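Local coordinates for peptide methionine sulfoxide reductase MsrA (Corynebacterium diphtheriae, PDB 4D7L), which reduces the S-form of methionine sulfoxide in oxidised proteins back to methionine, probably repairing proteins that oxidation has inactivated, at residues Y73-W81 against A210-H219; T106-I116 against T153-T161. One frame throughout, in Å; residues are numbered along the deposited sequence. Where two conformers were deposited one is given.

How the contacts relate
From the N terminus, the chain runs through strand 64-69 and Cys72 into helix 73-81, the first half of contact 1. Strand 86-94 and helix 103-107 lead to residues 106-116, from the end of that helix into strand 114-121. After helix 128-137 and a small hairpin, residues 153-161 return to close contact 2, a short loop within the longer one. Contact 1 closes that outer loop after helix 166-186 and strand 195-198, when residues 210-219 reach helix 73-81. Contact 2 ties the approach to strand 114-121 to the 3-10 turn before strand 158-161, two strands separated by 64-69, and contact 1 a helix to a late turn. Tyr73 N and Glu115 OE1, 3.1 Å apart, probably hydrogen-bond between them.

Contact 1. Residues Y73-W81 against A210-H219; sequences YWGAEKLFW and AEDEHQQYLH
Trp74 and Tyr217 lie at the centre of an aromatic cluster, completed by Tyr73 and His214, between residues 210-219 and the helix that follows the predicted active-site Cys72 in the Cys-Tyr-Trp signature of this MsrA. Their rings stack face to face: the six-membered ring of Trp74 and the phenol ring of Tyr217 have centroids 3.9 Å apart and planes 24° from parallel. CB of Tyr217 continues the cover over the five-membered ring as a CH-pi contact. The rotation of the indole is fixed from its edge, where NE1 of Trp74 gives ND1 of His214 a hydrogen bond of 3.2 Å, almost straight at 167°. The phenol oxygen of Tyr73 lies over one face of that imidazole.

Leu218 packs at the root of the same indole. Its CG meets CB of Trp74 at 3.9 Å, while CD1 spreads over the carbonyl of Trp74 and the start of Gly75. Water 1 accepts from the backbone N of Leu218 and donates to Trp74 O.

A turn along the helix, Glu77 receives Gln216 at both oxygens. Backbone N of Gln216, the N-cap of the next helix, reaches OE1 of Glu77 at 2.8 Å, and NE2 of Gln216 reaches OE2 at 2.8 Å, each on a syn lone pair. Thr89 of strand 86-94 also bonds to OE2. Trp81 closes this end, its CZ3 3.6 Å from CA of Gln216. A buried carboxylate is thus gripped from several sides, the last being water 2, which donates to Glu77 OE1 and His214 O.

Contact 2. Residues T106-I116 against T153-T161; sequences TCTGRTNHTEI and TQYRSAIYT. With CAC (cacodylate ion), chain D.
In the conformer given, a first torsion of -163° turns OG1 of Thr114 away from its own backbone N and presents it to residues 154-156, where Thr114 OG1 lies 3.0 Å from both Gln154 O and Arg156 O; CG2 packs against Ala158 CB and Tyr160 OH, a hydroxyl hydrogen-bonded to Glu195. Arg156 answers with a chi1 of 70°, setting CG between backbone N and carbonyl carbon, and an extended chain to NE carries the guanidinium back beneath Thr114, whose CB covers one face. End-on, it grips a single oxygen: Arg156 NH2 meets Asn112 O at 2.8 Å, nearly in line with the carbonyl bond, and NH1 meets Asn112 O at 2.9 Å from above the carbonyl plane. NH1 also bonds to Thr153 O, and NE pairs with Glu195. The guanidinium thus ties the carbonyls of Asn112 and Thr153 together, both oxygens near its own plane.

Gln154 loses the most surface to the partner segment. Its carbonyl accepts from Glu115 N at 2.8 Å. Farther into the sheet, Ile116 CD1 lies 3.7 Å from Tyr160 CE2, the side chains at about a right angle.

Glu115 and Tyr155 run side by side, pointing the same way. OE1 of Glu115 takes a hydrogen bond from the backbone N of Tyr73. Tyr155 OH donates to cacodylate O1 at 2.9 Å, and Glu115 OE2 lies 2.6 Å from cacodylate O1. Tyr103 OH also hydrogen-bonds to the ion. The side chains of Glu115 and Cys72, the predicted active-site residue, are about 5 Å apart, so the ion, probably from the crystallisation liquor, may mark where the substrate sulfoxide binds.

Contact 1. Residues Y73-W81 against A210-H219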
# COMPACT_ATOMS: atom_id res chain seq x y z
N TYR A 73 5.81 -2.66 1.33
CA TYR A 73 4.82 -2.35 2.36
C TYR A 73 5.31 -2.45 3.83
O TYR A 73 4.63 -2.00 4.73
CB TYR A 73 3.49 -3.11 2.21
CG TYR A 73 3.50 -4.62 2.06
CD1 TYR A 73 4.35 -5.41 2.81
CD2 TYR A 73 2.46 -5.24 1.38
CE1 TYR A 73 4.30 -6.80 2.73
CE2 TYR A 73 2.36 -6.62 1.31
CZ TYR A 73 3.29 -7.40 2.00
OH TYR A 73 3.18 -8.78 1.95
N TRP A 74 6.44 -3.11 4.10
CA TRP A 74 6.92 -3.17 5.48
C TRP A 74 7.22 -1.77 6.02
O TRP A 74 6.78 -1.41 7.10
CB TRP A 74 8.18 -4.00 5.60
CG TRP A 74 8.04 -5.44 5.25
CD1 TRP A 74 6.89 -6.20 5.20
CD2 TRP A 74 9.11 -6.30 4.88
NE1 TRP A 74 7.20 -7.50 4.82
CE2 TRP A 74 8.56 -7.58 4.63
CE3 TRP A 74 10.50 -6.11 4.75
CZ2 TRP A 74 9.36 -8.66 4.26
CZ3 TRP A 74 11.29 -7.20 4.38
CH2 TRP A 74 10.72 -8.45 4.14
N GLY A 75 7.97 -1.01 5.24
CA GLY A 75 8.34 0.34 5.64
C GLY A 75 7.13 1.24 5.61
O GLY A 75 6.96 2.11 6.46
N ALA A 76 6.28 1.05 4.61
CA ALA A 76 5.09 1.85 4.48
C ALA A 76 4.15 1.61 5.66
O ALA A 76 3.54 2.55 6.15
CB ALA A 76 4.38 1.53 3.16
N GLU A 77 4.02 0.36 6.11
CA GLU A 77 3.07 0.11 7.21
C GLU A 77 3.53 0.82 8.48
O GLU A 77 2.71 1.38 9.23
CB GLU A 77 2.90 -1.39 7.52
CG GLU A 77 1.55 -1.63 8.28
CD GLU A 77 1.46 -2.94 9.07
OE1 GLU A 77 2.35 -3.82 8.93
OE2 GLU A 77 0.48 -3.10 9.82
N LYS A 78 4.83 0.77 8.74
CA LYS A 78 5.41 1.41 9.93
C LYS A 78 5.17 2.92 9.90
O LYS A 78 4.79 3.53 10.91
CB LYS A 78 6.91 1.08 10.04
CG LYS A 78 7.65 1.68 11.27
CD LYS A 78 9.08 1.10 11.31
CE LYS A 78 10.04 1.76 12.31
NZ LYS A 78 9.42 2.25 13.56
N LEU A 79 5.37 3.52 8.73
CA LEU A 79 5.13 4.95 8.54
C LEU A 79 3.72 5.33 8.97
O LEU A 79 3.50 6.33 9.68
CB LEU A 79 5.32 5.32 7.06
CG LEU A 79 5.00 6.78 6.72
CD1 LEU A 79 6.16 7.67 7.21
CD2 LEU A 79 4.75 6.94 5.24
N PHE A 80 2.76 4.52 8.56
CA PHE A 80 1.38 4.87 8.88
C PHE A 80 0.94 4.48 10.29
O PHE A 80 0.21 5.25 10.92
CB PHE A 80 0.44 4.29 7.82
CG PHE A 80 0.48 5.07 6.54
CD1 PHE A 80 -0.09 6.34 6.49
CD2 PHE A 80 1.14 4.58 5.41
CE1 PHE A 80 -0.02 7.11 5.33
CE2 PHE A 80 1.20 5.33 4.23
CZ PHE A 80 0.63 6.60 4.19
N TRP A 81 1.39 3.34 10.84
CA TRP A 81 0.90 3.04 12.20
C TRP A 81 1.50 4.02 13.20
O TRP A 81 0.96 4.21 14.29
CB TRP A 81 1.15 1.57 12.66
CG TRP A 81 2.54 1.18 13.13
CD1 TRP A 81 3.23 1.68 14.22
CD2 TRP A 81 3.33 0.11 12.60
NE1 TRP A 81 4.45 1.02 14.34
CE2 TRP A 81 4.52 0.05 13.37
CE3 TRP A 81 3.15 -0.79 11.54
CZ2 TRP A 81 5.54 -0.88 13.09
CZ3 TRP A 81 4.16 -1.71 11.26
CH2 TRP A 81 5.34 -1.75 12.04
N ALA A 210 -2.02 -9.96 3.57
CA ALA A 210 -0.86 -10.84 3.48
C ALA A 210 -0.79 -11.76 4.71
O ALA A 210 -1.47 -11.51 5.70
CB ALA A 210 0.42 -9.99 3.37
N GLU A 211 0.06 -12.79 4.63
CA GLU A 211 0.30 -13.71 5.73
C GLU A 211 0.62 -12.99 7.04
O GLU A 211 1.12 -11.87 7.03
CB GLU A 211 1.48 -14.65 5.38
CG GLU A 211 1.15 -15.68 4.27
CD GLU A 211 1.34 -15.14 2.84
OE1 GLU A 211 1.44 -13.91 2.63
OE2 GLU A 211 1.38 -15.97 1.91
N ASP A 212 0.33 -13.64 8.16
CA ASP A 212 0.58 -13.07 9.49
C ASP A 212 2.00 -12.53 9.70
O ASP A 212 2.21 -11.49 10.36
CB ASP A 212 0.26 -14.14 10.54
CG ASP A 212 0.48 -13.64 11.97
OD1 ASP A 212 -0.27 -12.74 12.41
OD2 ASP A 212 1.40 -14.16 12.63
N GLU A 213 2.98 -13.23 9.15
CA GLU A 213 4.38 -12.85 9.30
C GLU A 213 4.67 -11.45 8.77
O GLU A 213 5.57 -10.77 9.27
CB GLU A 213 5.30 -13.86 8.56
CG GLU A 213 5.37 -15.22 9.23
CD GLU A 213 4.13 -16.11 9.00
OE1 GLU A 213 3.27 -15.80 8.14
OE2 GLU A 213 4.01 -17.14 9.71
N HIS A 214 3.93 -11.02 7.75
CA HIS A 214 4.13 -9.67 7.17
C HIS A 214 3.52 -8.54 8.01
O HIS A 214 3.93 -7.38 7.88
CB HIS A 214 3.53 -9.61 5.75
CG HIS A 214 4.28 -10.44 4.76
ND1 HIS A 214 5.37 -9.97 4.07
CD2 HIS A 214 4.12 -11.73 4.38
CE1 HIS A 214 5.86 -10.93 3.30
NE2 HIS A 214 5.11 -12.00 3.45
N GLN A 215 2.52 -8.87 8.82
CA GLN A 215 1.81 -7.84 9.59
C GLN A 215 2.73 -7.28 10.65
O GLN A 215 3.21 -8.02 11.49
CB GLN A 215 0.54 -8.44 10.22
CG GLN A 215 -0.35 -9.16 9.19
CD GLN A 215 -0.84 -8.22 8.07
OE1 GLN A 215 -1.04 -7.03 8.31
NE2 GLN A 215 -1.07 -8.76 6.87
N GLN A 216 2.99 -5.98 10.58
CA GLN A 216 3.94 -5.32 11.48
C GLN A 216 5.30 -6.02 11.49
O GLN A 216 5.94 -6.14 12.53
CB GLN A 216 3.38 -5.24 12.91
CG GLN A 216 2.07 -4.44 13.01
CD GLN A 216 0.85 -5.32 12.84
OE1 GLN A 216 0.64 -6.25 13.62
NE2 GLN A 216 0.04 -5.04 11.82
N TYR A 217 5.73 -6.47 10.31
CA TYR A 217 6.99 -7.19 10.18
C TYR A 217 8.17 -6.50 10.87
O TYR A 217 8.96 -7.14 11.57
CB TYR A 217 7.31 -7.38 8.69
CG TYR A 217 8.63 -8.07 8.45
CD1 TYR A 217 8.76 -9.44 8.64
CD2 TYR A 217 9.75 -7.35 8.02
CE1 TYR A 217 9.98 -10.08 8.42
CE2 TYR A 217 10.97 -7.98 7.79
CZ TYR A 217 11.08 -9.35 7.99
OH TYR A 217 12.29 -9.98 7.77
N LEU A 218 8.31 -5.20 10.64
CA LEU A 218 9.47 -4.49 11.14
C LEU A 218 9.45 -4.36 12.65
O LEU A 218 10.50 -4.25 13.29
CB LEU A 218 9.56 -3.12 10.50
CG LEU A 218 9.81 -3.17 8.99
CD1 LEU A 218 9.88 -1.75 8.45
CD2 LEU A 218 11.09 -3.97 8.66
N HIS A 219 8.26 -4.37 13.24
CA HIS A 219 8.18 -4.38 14.71
C HIS A 219 8.53 -5.76 15.28
O HIS A 219 9.27 -5.88 16.26
CB HIS A 219 6.78 -3.97 15.18
CG HIS A 219 6.66 -3.94 16.68
ND1 HIS A 219 7.10 -2.87 17.43
CD2 HIS A 219 6.22 -4.87 17.56
CE1 HIS A 219 6.90 -3.14 18.71
NE2 HIS A 219 6.37 -4.34 18.82
O HOH W 1 6.44 -3.60 9.05
O HOH W 2 4.51 -4.72 7.50

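Contact 2. Residues T106-I116 against T153-T161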
# COMPACT_ATOMS: atom_id res chain seq x y z
N THR A 106 2.19 -13.16 -5.34
CA THR A 106 2.23 -11.75 -5.72
C THR A 106 3.62 -11.36 -6.23
O THR A 106 3.73 -10.62 -7.21
CB THR A 106 1.82 -10.85 -4.53
OG1 THR A 106 0.48 -11.16 -4.14
CG2 THR A 106 1.93 -9.38 -4.90
N CYS A 107 4.67 -11.90 -5.61
CA CYS A 107 6.04 -11.57 -6.00
C CYS A 107 6.39 -12.05 -7.41
O CYS A 107 7.37 -11.57 -7.98
CB CYS A 107 7.06 -12.14 -5.01
SG CYS A 107 6.92 -11.41 -3.37
N THR A 108 5.60 -12.97 -7.98
CA THR A 108 5.84 -13.38 -9.38
C THR A 108 5.46 -12.32 -10.41
O THR A 108 5.80 -12.44 -11.60
CB THR A 108 5.05 -14.65 -9.77
OG1 THR A 108 3.66 -14.34 -9.81
CG2 THR A 108 5.32 -15.79 -8.77
N GLY A 109 4.69 -11.33 -9.97
CA GLY A 109 4.15 -10.32 -10.87
C GLY A 109 2.89 -10.79 -11.60
O GLY A 109 2.30 -10.03 -12.35
N ARG A 110 2.46 -12.03 -11.37
CA ARG A 110 1.36 -12.58 -12.19
C ARG A 110 -0.02 -12.46 -11.56
O ARG A 110 -0.97 -13.10 -11.99
CB ARG A 110 1.67 -14.04 -12.52
CG ARG A 110 2.95 -14.14 -13.34
CD ARG A 110 3.46 -15.57 -13.44
NE ARG A 110 2.46 -16.47 -14.00
CZ ARG A 110 2.60 -17.80 -14.04
NH1 ARG A 110 3.69 -18.37 -13.53
NH2 ARG A 110 1.64 -18.55 -14.56
N THR A 111 -0.15 -11.59 -10.55
CA THR A 111 -1.45 -11.32 -9.95
C THR A 111 -1.97 -9.93 -10.31
O THR A 111 -3.14 -9.64 -10.09
CB THR A 111 -1.42 -11.38 -8.40
OG1 THR A 111 -0.72 -10.23 -7.90
CG2 THR A 111 -0.78 -12.69 -7.87
N ASN A 112 -1.07 -9.08 -10.80
CA ASN A 112 -1.30 -7.65 -11.06
C ASN A 112 -1.56 -6.80 -9.82
O ASN A 112 -1.76 -5.59 -9.93
CB ASN A 112 -2.45 -7.46 -12.06
CG ASN A 112 -2.07 -7.90 -13.46
OD1 ASN A 112 -0.88 -8.08 -13.76
ND2 ASN A 112 -3.07 -8.06 -14.35
N HIS A 113 -1.52 -7.39 -8.63
CA HIS A 113 -1.72 -6.59 -7.42
C HIS A 113 -0.53 -5.69 -7.07
O HIS A 113 0.61 -5.94 -7.49
CB HIS A 113 -1.99 -7.46 -6.19
CG HIS A 113 -3.32 -8.14 -6.21
ND1 HIS A 113 -4.51 -7.45 -6.15
CD2 HIS A 113 -3.65 -9.46 -6.27
CE1 HIS A 113 -5.52 -8.31 -6.17
NE2 HIS A 113 -5.02 -9.53 -6.24
N THR A 114 -0.77 -4.63 -6.32
CA THR A 114 0.36 -3.88 -5.79
C THR A 114 0.35 -4.04 -4.27
O THR A 114 -0.68 -4.37 -3.66
CB THR A 114 0.33 -2.40 -6.20
OG1 THR A 114 1.63 -1.82 -5.99
CG2 THR A 114 -0.71 -1.60 -5.40
N GLU A 115 1.52 -3.84 -3.67
CA GLU A 115 1.68 -3.96 -2.23
C GLU A 115 1.02 -2.77 -1.56
O GLU A 115 1.38 -1.62 -1.82
CB GLU A 115 3.16 -4.05 -1.84
CG GLU A 115 3.78 -5.38 -2.28
CD GLU A 115 5.16 -5.64 -1.69
OE1 GLU A 115 5.66 -4.81 -0.89
OE2 GLU A 115 5.76 -6.68 -2.06
N ILE A 116 0.05 -3.07 -0.70
CA ILE A 116 -0.85 -2.07 -0.13
C ILE A 116 -0.83 -2.08 1.38
O ILE A 116 -0.78 -3.15 2.00
CB ILE A 116 -2.31 -2.33 -0.59
CG1 ILE A 116 -2.44 -2.02 -2.09
CG2 ILE A 116 -3.34 -1.53 0.24
CD1 ILE A 116 -2.30 -0.51 -2.43
N THR A 153 5.60 -4.62 -11.00
CA THR A 153 4.29 -3.98 -10.91
C THR A 153 3.73 -3.97 -9.50
O THR A 153 2.86 -3.17 -9.17
CB THR A 153 3.28 -4.68 -11.82
OG1 THR A 153 3.22 -6.06 -11.44
CG2 THR A 153 3.74 -4.55 -13.28
N GLN A 154 4.22 -4.87 -8.64
CA GLN A 154 3.69 -4.92 -7.27
C GLN A 154 4.24 -3.78 -6.40
O GLN A 154 3.86 -3.65 -5.25
CB GLN A 154 3.98 -6.28 -6.59
CG GLN A 154 5.46 -6.54 -6.16
CD GLN A 154 6.26 -7.22 -7.25
OE1 GLN A 154 6.01 -6.98 -8.43
NE2 GLN A 154 7.24 -8.05 -6.87
N TYR A 155 5.11 -2.94 -6.97
CA TYR A 155 5.64 -1.81 -6.20
C TYR A 155 5.11 -0.47 -6.71
O TYR A 155 5.58 0.58 -6.27
CB TYR A 155 7.18 -1.81 -6.25
CG TYR A 155 7.73 -3.06 -5.61
CD1 TYR A 155 7.63 -3.26 -4.24
CD2 TYR A 155 8.31 -4.06 -6.39
CE1 TYR A 155 8.09 -4.41 -3.64
CE2 TYR A 155 8.80 -5.21 -5.80
CZ TYR A 155 8.67 -5.39 -4.42
OH TYR A 155 9.13 -6.54 -3.83
N ARG A 156 4.12 -0.51 -7.61
CA ARG A 156 3.63 0.74 -8.20
C ARG A 156 2.85 1.61 -7.20
O ARG A 156 2.30 1.11 -6.22
CB ARG A 156 2.74 0.45 -9.43
CG ARG A 156 1.36 -0.21 -9.15
CD ARG A 156 0.73 -0.62 -10.50
NE ARG A 156 -0.63 -1.13 -10.40
CZ ARG A 156 -0.95 -2.41 -10.16
NH1 ARG A 156 0.01 -3.29 -9.93
NH2 ARG A 156 -2.23 -2.79 -10.12
N SER A 157 2.81 2.91 -7.48
CA SER A 157 2.13 3.87 -6.60
C SER A 157 0.62 3.76 -6.74
O SER A 157 0.12 3.63 -7.87
CB SER A 157 2.59 5.29 -6.98
OG SER A 157 2.00 6.26 -6.15
N ALA A 158 -0.12 3.77 -5.62
CA ALA A 158 -1.58 3.66 -5.70
C ALA A 158 -2.28 4.27 -4.49
O ALA A 158 -1.73 4.32 -3.38
CB ALA A 158 -2.01 2.18 -5.86
N ILE A 159 -3.50 4.75 -4.74
CA ILE A 159 -4.44 5.09 -3.68
C ILE A 159 -5.78 4.47 -4.04
O ILE A 159 -6.38 4.83 -5.06
CB ILE A 159 -4.62 6.61 -3.51
CG1 ILE A 159 -3.28 7.29 -3.18
CG2 ILE A 159 -5.64 6.91 -2.39
CD1 ILE A 159 -3.33 8.81 -3.28
N TYR A 160 -6.26 3.53 -3.23
CA TYR A 160 -7.61 2.99 -3.45
C TYR A 160 -8.53 3.46 -2.33
O TYR A 160 -8.16 3.41 -1.17
CB TYR A 160 -7.60 1.45 -3.52
CG TYR A 160 -6.60 0.90 -4.54
CD1 TYR A 160 -6.54 1.41 -5.84
CD2 TYR A 160 -5.71 -0.12 -4.19
CE1 TYR A 160 -5.61 0.91 -6.78
CE2 TYR A 160 -4.79 -0.62 -5.11
CZ TYR A 160 -4.75 -0.10 -6.39
OH TYR A 160 -3.84 -0.59 -7.28
N THR A 161 -9.72 3.92 -2.69
CA THR A 161 -10.60 4.51 -1.69
C THR A 161 -11.78 3.60 -1.30
O THR A 161 -12.10 2.63 -1.99
CB THR A 161 -11.13 5.86 -2.18
OG1 THR A 161 -11.83 5.67 -3.42
CG2 THR A 161 -9.98 6.83 -2.39
AS CAC D . 8.91 -6.56 0.11
O1 CAC D . 8.13 -7.31 -1.25
O2 CAC D . 9.55 -5.02 -0.37
C1 CAC D . 10.37 -7.72 0.74
C2 CAC D . 7.61 -6.31 1.56
O HOH W 3 3.35 -7.78 -13.42
O HOH W 4 1.58 -7.45 -9.55
O HOH W 5 3.17 -0.19 -3.63